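PDB 5KLH: surface glycoprotein from Trypanosoma brucei, which is of unknown molecular function but may act as a sensor at the surface of the insect-stage parasite, through the two-lobed ectodomain to which this chain belongs. Local coordinates for residues E117-E120 with Q121-K125; G184-S187 with Q188-A192; Q201-S204 with E205-F209. All coordinates share one frame; numbering follows the deposited sequence.

Interaction 1: E117-E120 with Q121-K125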
loop_
_atom_site.group_PDB
_atom_site.type_symbol
_atom_site.label_atom_id
_atom_site.label_comp_id
_atom_site.label_asym_id
_atom_site.label_seq_id
_atom_site.Cartn_x
_atom_site.Cartn_y
_atom_site.Cartn_z
ATOM N N GLU A 117 22.918 -19.603 -8.653
ATOM C CA GLU A 117 22.731 -20.074 -7.280
ATOM C C GLU A 117 21.670 -19.266 -6.531
ATOM O O GLU A 117 20.830 -19.838 -5.841
ATOM C CB GLU A 117 24.046 -20.047 -6.495
ATOM C CG GLU A 117 23.859 -20.453 -5.029
ATOM C CD GLU A 117 25.175 -20.604 -4.278
ATOM O OE1 GLU A 117 26.141 -19.895 -4.626
ATOM O OE2 GLU A 117 25.237 -21.433 -3.343
ATOM N N LYS A 118 21.721 -17.941 -6.653
ATOM C CA LYS A 118 20.751 -17.086 -5.983
ATOM C C LYS A 118 19.355 -17.260 -6.575
ATOM O O LYS A 118 18.370 -17.199 -5.843
ATOM C CB LYS A 118 21.165 -15.612 -6.057
ATOM C CG LYS A 118 22.345 -15.261 -5.176
ATOM C CD LYS A 118 21.993 -15.382 -3.714
ATOM C CE LYS A 118 23.090 -14.752 -2.865
ATOM N NZ LYS A 118 23.572 -13.482 -3.494
ATOM N N HIS A 119 19.277 -17.478 -7.885
ATOM C CA HIS A 119 17.989 -17.732 -8.534
ATOM C C HIS A 119 17.377 -19.024 -7.994
ATOM O O HIS A 119 16.191 -19.066 -7.646
ATOM C CB HIS A 119 18.152 -17.807 -10.052
ATOM C CG HIS A 119 16.861 -17.997 -10.785
ATOM N ND1 HIS A 119 16.731 -18.854 -11.856
ATOM C CD2 HIS A 119 15.638 -17.444 -10.593
ATOM C CE1 HIS A 119 15.484 -18.817 -12.296
ATOM N NE2 HIS A 119 14.802 -17.971 -11.545
ATOM N N GLU A 120 18.195 -20.071 -7.918
ATOM C CA GLU A 120 17.754 -21.364 -7.399
ATOM C C GLU A 120 17.192 -21.229 -5.988
ATOM O O GLU A 120 16.178 -21.835 -5.650
ATOM C CB GLU A 120 18.913 -22.367 -7.410
ATOM C CG GLU A 120 19.289 -22.879 -8.791
ATOM C CD GLU A 120 20.692 -23.467 -8.833
ATOM O OE1 GLU A 120 21.314 -23.600 -7.760
ATOM O OE2 GLU A 120 21.175 -23.787 -9.942
ATOM N N GLN A 121 17.862 -20.424 -5.168
ATOM C CA GLN A 121 17.409 -20.172 -3.806
ATOM C C GLN A 121 16.054 -19.459 -3.805
ATOM O O GLN A 121 15.140 -19.836 -3.065
ATOM C CB GLN A 121 18.451 -19.342 -3.044
ATOM C CG GLN A 121 18.144 -19.153 -1.572
ATOM C CD GLN A 121 19.321 -18.568 -0.802
ATOM O OE1 GLN A 121 20.315 -18.132 -1.392
ATOM N NE2 GLN A 121 19.215 -18.564 0.524
ATOM N N PHE A 122 15.934 -18.442 -4.654
ATOM C CA PHE A 122 14.702 -17.677 -4.789
ATOM C C PHE A 122 13.545 -18.554 -5.253
ATOM O O PHE A 122 12.414 -18.400 -4.787
ATOM C CB PHE A 122 14.917 -16.518 -5.773
ATOM C CG PHE A 122 13.731 -15.595 -5.908
ATOM C CD1 PHE A 122 13.537 -14.562 -5.001
ATOM C CD2 PHE A 122 12.831 -15.743 -6.961
ATOM C CE1 PHE A 122 12.457 -13.695 -5.130
ATOM C CE2 PHE A 122 11.747 -14.886 -7.093
ATOM C CZ PHE A 122 11.559 -13.858 -6.180
ATOM N N ARG A 123 13.830 -19.467 -6.173
ATOM C CA ARG A 123 12.814 -20.383 -6.680
ATOM C C ARG A 123 12.366 -21.354 -5.588
ATOM O O ARG A 123 11.165 -21.590 -5.400
ATOM C CB ARG A 123 13.348 -21.132 -7.904
ATOM C CG ARG A 123 12.451 -22.233 -8.449
ATOM C CD ARG A 123 12.919 -22.639 -9.841
ATOM N NE ARG A 123 14.322 -23.060 -9.846
ATOM C CZ ARG A 123 15.107 -23.089 -10.923
ATOM N NH1 ARG A 123 14.644 -22.716 -12.112
ATOM N NH2 ARG A 123 16.367 -23.494 -10.809
ATOM N N ASN A 124 13.330 -21.902 -4.853
ATOM C CA ASN A 124 13.007 -22.814 -3.758
ATOM C C ASN A 124 12.231 -22.096 -2.667
ATOM O O ASN A 124 11.348 -22.680 -2.035
ATOM C CB ASN A 124 14.274 -23.444 -3.169
ATOM C CG ASN A 124 14.960 -24.405 -4.129
ATOM O OD1 ASN A 124 14.342 -24.934 -5.055
ATOM N ND2 ASN A 124 16.252 -24.640 -3.901
ATOM N N LYS A 125 12.560 -20.825 -2.453
ATOM C CA LYS A 125 11.884 -20.023 -1.442
ATOM C C LYS A 125 10.419 -19.830 -1.814
ATOM O O LYS A 125 9.526 -19.892 -0.961
ATOM C CB LYS A 125 12.577 -18.668 -1.275
ATOM C CG LYS A 125 11.935 -17.772 -0.230
ATOM C CD LYS A 125 12.894 -16.698 0.266
ATOM C CE LYS A 125 12.249 -15.866 1.363
ATOM N NZ LYS A 125 11.002 -15.196 0.896
#

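Interaction 2: G184-S187 with Q188-A192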
loop_
_atom_site.group_PDB
_atom_site.type_symbol
_atom_site.label_atom_id
_atom_site.label_comp_id
_atom_site.label_asym_id
_atom_site.label_seq_id
_atom_site.Cartn_x
_atom_site.Cartn_y
_atom_site.Cartn_z
ATOM N N GLY A 184 1.526 2.741 -3.914
ATOM C CA GLY A 184 0.994 2.509 -5.248
ATOM C C GLY A 184 -0.423 1.974 -5.228
ATOM O O GLY A 184 -0.948 1.618 -4.161
ATOM N N HIS A 185 -1.048 1.883 -6.399
ATOM C CA HIS A 185 -2.477 1.573 -6.421
ATOM C C HIS A 185 -2.772 0.150 -5.956
ATOM O O HIS A 185 -3.891 -0.132 -5.500
ATOM C CB HIS A 185 -3.073 1.834 -7.826
ATOM C CG HIS A 185 -2.659 0.852 -8.872
ATOM N ND1 HIS A 185 -1.385 0.822 -9.407
ATOM C CD2 HIS A 185 -3.361 -0.106 -9.528
ATOM C CE1 HIS A 185 -1.314 -0.129 -10.319
ATOM N NE2 HIS A 185 -2.501 -0.706 -10.418
ATOM N N LEU A 186 -1.785 -0.735 -6.045
ATOM C CA LEU A 186 -1.981 -2.100 -5.562
ATOM C C LEU A 186 -1.337 -2.364 -4.207
ATOM O O LEU A 186 -1.164 -3.518 -3.812
ATOM C CB LEU A 186 -1.454 -3.107 -6.579
ATOM C CG LEU A 186 -2.190 -3.118 -7.920
ATOM C CD1 LEU A 186 -1.738 -4.298 -8.770
ATOM C CD2 LEU A 186 -3.680 -3.150 -7.700
ATOM N N SER A 187 -0.995 -1.297 -3.493
ATOM C CA SER A 187 -0.462 -1.423 -2.138
ATOM C C SER A 187 -1.629 -1.491 -1.163
ATOM O O SER A 187 -1.872 -0.543 -0.418
ATOM C CB SER A 187 0.457 -0.245 -1.812
ATOM O OG SER A 187 1.532 -0.174 -2.733
ATOM N N GLN A 188 -2.370 -2.599 -1.201
ATOM C CA GLN A 188 -3.629 -2.694 -0.469
ATOM C C GLN A 188 -3.639 -3.868 0.496
ATOM O O GLN A 188 -2.654 -4.588 0.621
ATOM C CB GLN A 188 -4.798 -2.805 -1.452
ATOM C CG GLN A 188 -4.821 -1.700 -2.493
ATOM C CD GLN A 188 -5.088 -0.355 -1.864
ATOM O OE1 GLN A 188 -5.535 -0.290 -0.728
ATOM N NE2 GLN A 188 -4.807 0.733 -2.597
ATOM N N GLY A 189 -4.758 -4.053 1.177
ATOM C CA GLY A 189 -4.890 -5.150 2.118
ATOM C C GLY A 189 -5.471 -6.331 1.390
ATOM O O GLY A 189 -6.577 -6.239 0.845
ATOM N N TYR A 190 -4.731 -7.440 1.380
ATOM C CA TYR A 190 -5.134 -8.630 0.627
ATOM C C TYR A 190 -5.276 -9.856 1.494
ATOM O O TYR A 190 -4.653 -9.950 2.566
ATOM C CB TYR A 190 -4.127 -8.928 -0.483
ATOM C CG TYR A 190 -4.147 -7.906 -1.589
ATOM C CD1 TYR A 190 -5.188 -7.877 -2.497
ATOM C CD2 TYR A 190 -3.127 -6.977 -1.722
ATOM C CE1 TYR A 190 -5.219 -6.930 -3.525
ATOM C CE2 TYR A 190 -3.149 -6.031 -2.744
ATOM C CZ TYR A 190 -4.206 -6.018 -3.633
ATOM O OH TYR A 190 -4.267 -5.089 -4.648
ATOM N N GLU A 191 -6.097 -10.795 1.024
ATOM C CA GLU A 191 -6.242 -12.093 1.677
ATOM C C GLU A 191 -6.058 -13.226 0.669
ATOM O O GLU A 191 -5.992 -13.001 -0.545
ATOM C CB GLU A 191 -7.615 -12.224 2.365
ATOM C CG GLU A 191 -7.924 -11.159 3.380
ATOM C CD GLU A 191 -7.110 -11.312 4.649
ATOM O OE1 GLU A 191 -6.486 -12.380 4.838
ATOM O OE2 GLU A 191 -7.087 -10.355 5.448
ATOM N N ALA A 192 -5.991 -14.450 1.175
ATOM C CA ALA A 192 -5.655 -15.588 0.332
ATOM C C ALA A 192 -6.851 -16.202 -0.399
ATOM O O ALA A 192 -6.674 -17.064 -1.267
ATOM C CB ALA A 192 -4.978 -16.646 1.166
#

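Interaction 3: Q201-S204 with E205-F209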
loop_
_atom_site.group_PDB
_atom_site.type_symbol
_atom_site.label_atom_id
_atom_site.label_comp_id
_atom_site.label_asym_id
_atom_site.label_seq_id
_atom_site.Cartn_x
_atom_site.Cartn_y
_atom_site.Cartn_z
ATOM N N GLN A 201 -11.065 2.521 3.543
ATOM C CA GLN A 201 -10.635 3.563 4.470
ATOM C C GLN A 201 -10.045 4.753 3.726
ATOM O O GLN A 201 -9.126 4.597 2.906
ATOM C CB GLN A 201 -9.599 3.009 5.470
ATOM C CG GLN A 201 -10.120 1.820 6.281
ATOM C CD GLN A 201 -9.107 1.265 7.271
ATOM O OE1 GLN A 201 -8.022 1.815 7.446
ATOM N NE2 GLN A 201 -9.468 0.164 7.930
ATOM N N LEU A 202 -10.557 5.946 4.017
ATOM C CA LEU A 202 -10.044 7.161 3.383
ATOM C C LEU A 202 -9.276 7.993 4.409
ATOM O O LEU A 202 -9.830 8.398 5.437
ATOM C CB LEU A 202 -11.188 7.978 2.756
ATOM C CG LEU A 202 -10.814 9.338 2.164
ATOM C CD1 LEU A 202 -10.002 9.169 0.889
ATOM C CD2 LEU A 202 -12.042 10.207 1.908
ATOM N N TYR A 203 -7.985 8.194 4.138
ATOM C CA TYR A 203 -7.090 9.018 4.952
ATOM C C TYR A 203 -6.836 10.360 4.310
ATOM O O TYR A 203 -6.993 10.525 3.083
ATOM C CB TYR A 203 -5.736 8.325 5.148
ATOM C CG TYR A 203 -5.807 7.118 6.038
ATOM C CD1 TYR A 203 -6.198 5.894 5.533
ATOM C CD2 TYR A 203 -5.488 7.209 7.391
ATOM C CE1 TYR A 203 -6.282 4.771 6.364
ATOM C CE2 TYR A 203 -5.566 6.107 8.221
ATOM C CZ TYR A 203 -5.968 4.890 7.700
ATOM O OH TYR A 203 -6.054 3.776 8.518
ATOM N N SER A 204 -6.385 11.315 5.116
ATOM C CA SER A 204 -5.813 12.533 4.556
ATOM C C SER A 204 -4.306 12.327 4.394
ATOM O O SER A 204 -3.707 11.535 5.124
ATOM C CB SER A 204 -6.117 13.760 5.428
ATOM O OG SER A 204 -5.432 13.708 6.671
ATOM N N GLU A 205 -3.717 13.009 3.413
ATOM C CA GLU A 205 -2.291 12.898 3.126
ATOM C C GLU A 205 -1.401 13.107 4.335
ATOM O O GLU A 205 -0.367 12.459 4.459
ATOM C CB GLU A 205 -1.864 13.911 2.046
ATOM C CG GLU A 205 -2.149 13.500 0.645
ATOM C CD GLU A 205 -1.466 14.407 -0.367
ATOM O OE1 GLU A 205 -1.213 15.604 -0.057
ATOM O OE2 GLU A 205 -1.220 13.932 -1.487
ATOM N N GLY A 206 -1.763 14.052 5.197
ATOM C CA GLY A 206 -0.914 14.347 6.339
ATOM C C GLY A 206 -1.135 13.455 7.550
ATOM O O GLY A 206 -0.583 13.725 8.624
ATOM N N ASP A 207 -1.917 12.387 7.400
ATOM C CA ASP A 207 -2.169 11.514 8.556
ATOM C C ASP A 207 -0.901 10.853 9.063
ATOM O O ASP A 207 -0.061 10.437 8.277
ATOM C CB ASP A 207 -3.187 10.430 8.215
ATOM C CG ASP A 207 -3.783 9.812 9.451
ATOM O OD1 ASP A 207 -4.805 10.352 9.912
ATOM O OD2 ASP A 207 -3.238 8.788 9.944
ATOM N N PRO A 208 -0.762 10.725 10.391
ATOM C CA PRO A 208 0.432 10.059 10.913
ATOM C C PRO A 208 0.542 8.594 10.478
ATOM O O PRO A 208 1.640 8.039 10.463
ATOM C CB PRO A 208 0.241 10.169 12.429
ATOM C CG PRO A 208 -0.502 11.466 12.598
ATOM C CD PRO A 208 -1.508 11.427 11.453
ATOM N N PHE A 209 -0.580 7.964 10.145
ATOM C CA PHE A 209 -0.522 6.594 9.632
ATOM C C PHE A 209 0.322 6.552 8.348
ATOM O O PHE A 209 1.165 5.662 8.170
ATOM C CB PHE A 209 -1.941 6.056 9.371
ATOM C CG PHE A 209 -1.984 4.646 8.822
ATOM C CD1 PHE A 209 -1.961 4.420 7.459
ATOM C CD2 PHE A 209 -2.093 3.560 9.672
ATOM C CE1 PHE A 209 -2.005 3.137 6.946
ATOM C CE2 PHE A 209 -2.143 2.272 9.166
ATOM C CZ PHE A 209 -2.102 2.063 7.799
HETATM O O HOH W 1 -6.301 11.375 7.975
#

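Interaction 1: E117-E120 with Q121-K125
Glu120 and Arg123 meet three residues apart on one helix, and the touch is made by the methylene CG of Glu120, 3.6 Å from the guanidinium nitrogen NH2 of Arg123. The carboxylate and guanidinium planes are only 17° apart, yet OE2 of Glu120 stays 4.9 Å from NH2 of Arg123. Their opposite charges may attract, but no salt bridge closes. One turn back, the His119 ring reaches over one face of the same guanidinium, with CE1 of His119 4.0 Å from NH1 of Arg123 and the planes 49° apart, too tilted for a flat stack. Arg123 gets there by bending at its third torsion (chi3 56°), which turns the guanidinium back toward the preceding turn. Gln121 runs alongside Lys118 instead, both pointing the same way, and its OE1 lies 4.0 Å from Lys118 CD. Beneath these side chains runs the regular i to i+4 bonding of an alpha helix, as from Arg123 N to His119 O at 2.8 Å. The polar ends look elsewhere: His119 NE2 bonds to Tyr133 OH and Arg123 NH1 to Thr135 OG1, while a sulfate ion lies near the arginine. Helix 116-128 thus packs its His119, Phe122 and Arg123 side against strand 132-135, with Phe99 of strand 85-100 meeting the His119 ring, and the disulfide Cys126-Cys149 ties the helix to strand 145-164.

Interaction 2: G184-S187 with Q188-A192
The Tyr190 ring receives Leu186 at its edge: the carbonyl O of Leu186 lies near the ring plane, 3.4 Å from CE2 of Tyr190, where aromatic hydrogens carry a slight positive charge. Leu186 also touches the phenol end, its CD2 coming within 3.7 Å of Tyr190 OH. Within the turn, the His185 imidazole has the branch carbon of its neighbour, Leu186 CG, over one face, displaced toward the rim. The third flat group is the amide of Gln188. Its NE2 donates to His185 O at 3.2 Å with a fairly straight N-H (164°), and the acceptor lies in the amide plane, although the donor stands well above the plane of the His185 carbonyl. A bend at the second torsion (chi2 -66°) folds the chain of Gln188 back over the Ser187 peptide to reach it. The backbone beneath is a type I beta turn from Gly184 to Ser187, closed by Ser187 N to Gly184 O at 3.0 Å, overlapping an inverse gamma turn centred on Ser187, whose closing bond from Gln188 N to Leu186 O is weak. OE1 of Gln188 accepts from Tyr159 N of strand 145-164. One buried amide therefore uses both its ends, fixing its rotation and linking the turn to the sheet that strand 189-191 joins, while the Leu186 carbonyl is shared between a weak bond and an aromatic edge.

Interaction 3: Q201-S204 with E205-F209
Tyr203 lays one face of its ring over Phe209 in an offset stack, the centroids 4.9 Å apart and the planes at 17°. The slide between the rings puts the phenol oxygen of Tyr203 over the centre of the phenylalanine ring, whereas Phe209 CD1 sits toward the rim of the tyrosine. CB of Phe209 adds a contact of 3.8 Å to CE2 of Tyr203. That Tyr203 hydroxyl is itself held in place, donating to Gln201 OE1 at 3.0 Å on the same strand, with a weak bond from Gln43 NE2. At the edge of the tyrosine ring comes the Asp207 carboxylate, CG of Asp207 lying 3.7 Å from CD2 of Tyr203, with the two planes 73° apart. The chain between these partners makes a strand-to-helix transition. Strand 197-204 ends in a type I beta turn from Ser204 to Asp207, closed by Asp207 N to Ser204 O at 3.0 Å, and Asp207 is the N-cap of helix 208-215. CG of Asp207 stands anti to its own N (chi1 -162°), which places OD2 within 2.8 Å of Phe209 N, whose bond it accepts on the anti side, somewhat out of the carboxylate plane. OD1 of Asp207 accepts a hydrogen bond from a water at 2.7 Å that in turn accepts from Ser204 N, bridging helix start and strand end. Ser55 OG and Val56 N of strand 51-63 also bond to this carboxylate, while Phe209 packs on Gln43 and Leu45.

Along the chain the three contacts follow in series, and none touches another. Interaction 1 stands well apart, its centre about 25 Å from that of interaction 2 and 38 Å from that of interaction 3, with which it lies on opposite sides of the chain's centre. Interactions 2 and 3 are closer, their centres about 17 Å apart; strands 189-191 and 197-204 follow each other in the chain and both pair with strand 145-164, the first antiparallel and the second parallel. Strand 132-135, beside the helix of interaction 1, pairs with it too. Strand 145-164, together with strand 85-100, thus joins the helix region to the rest of the sheet, consistent with a two-lobed ectodomain.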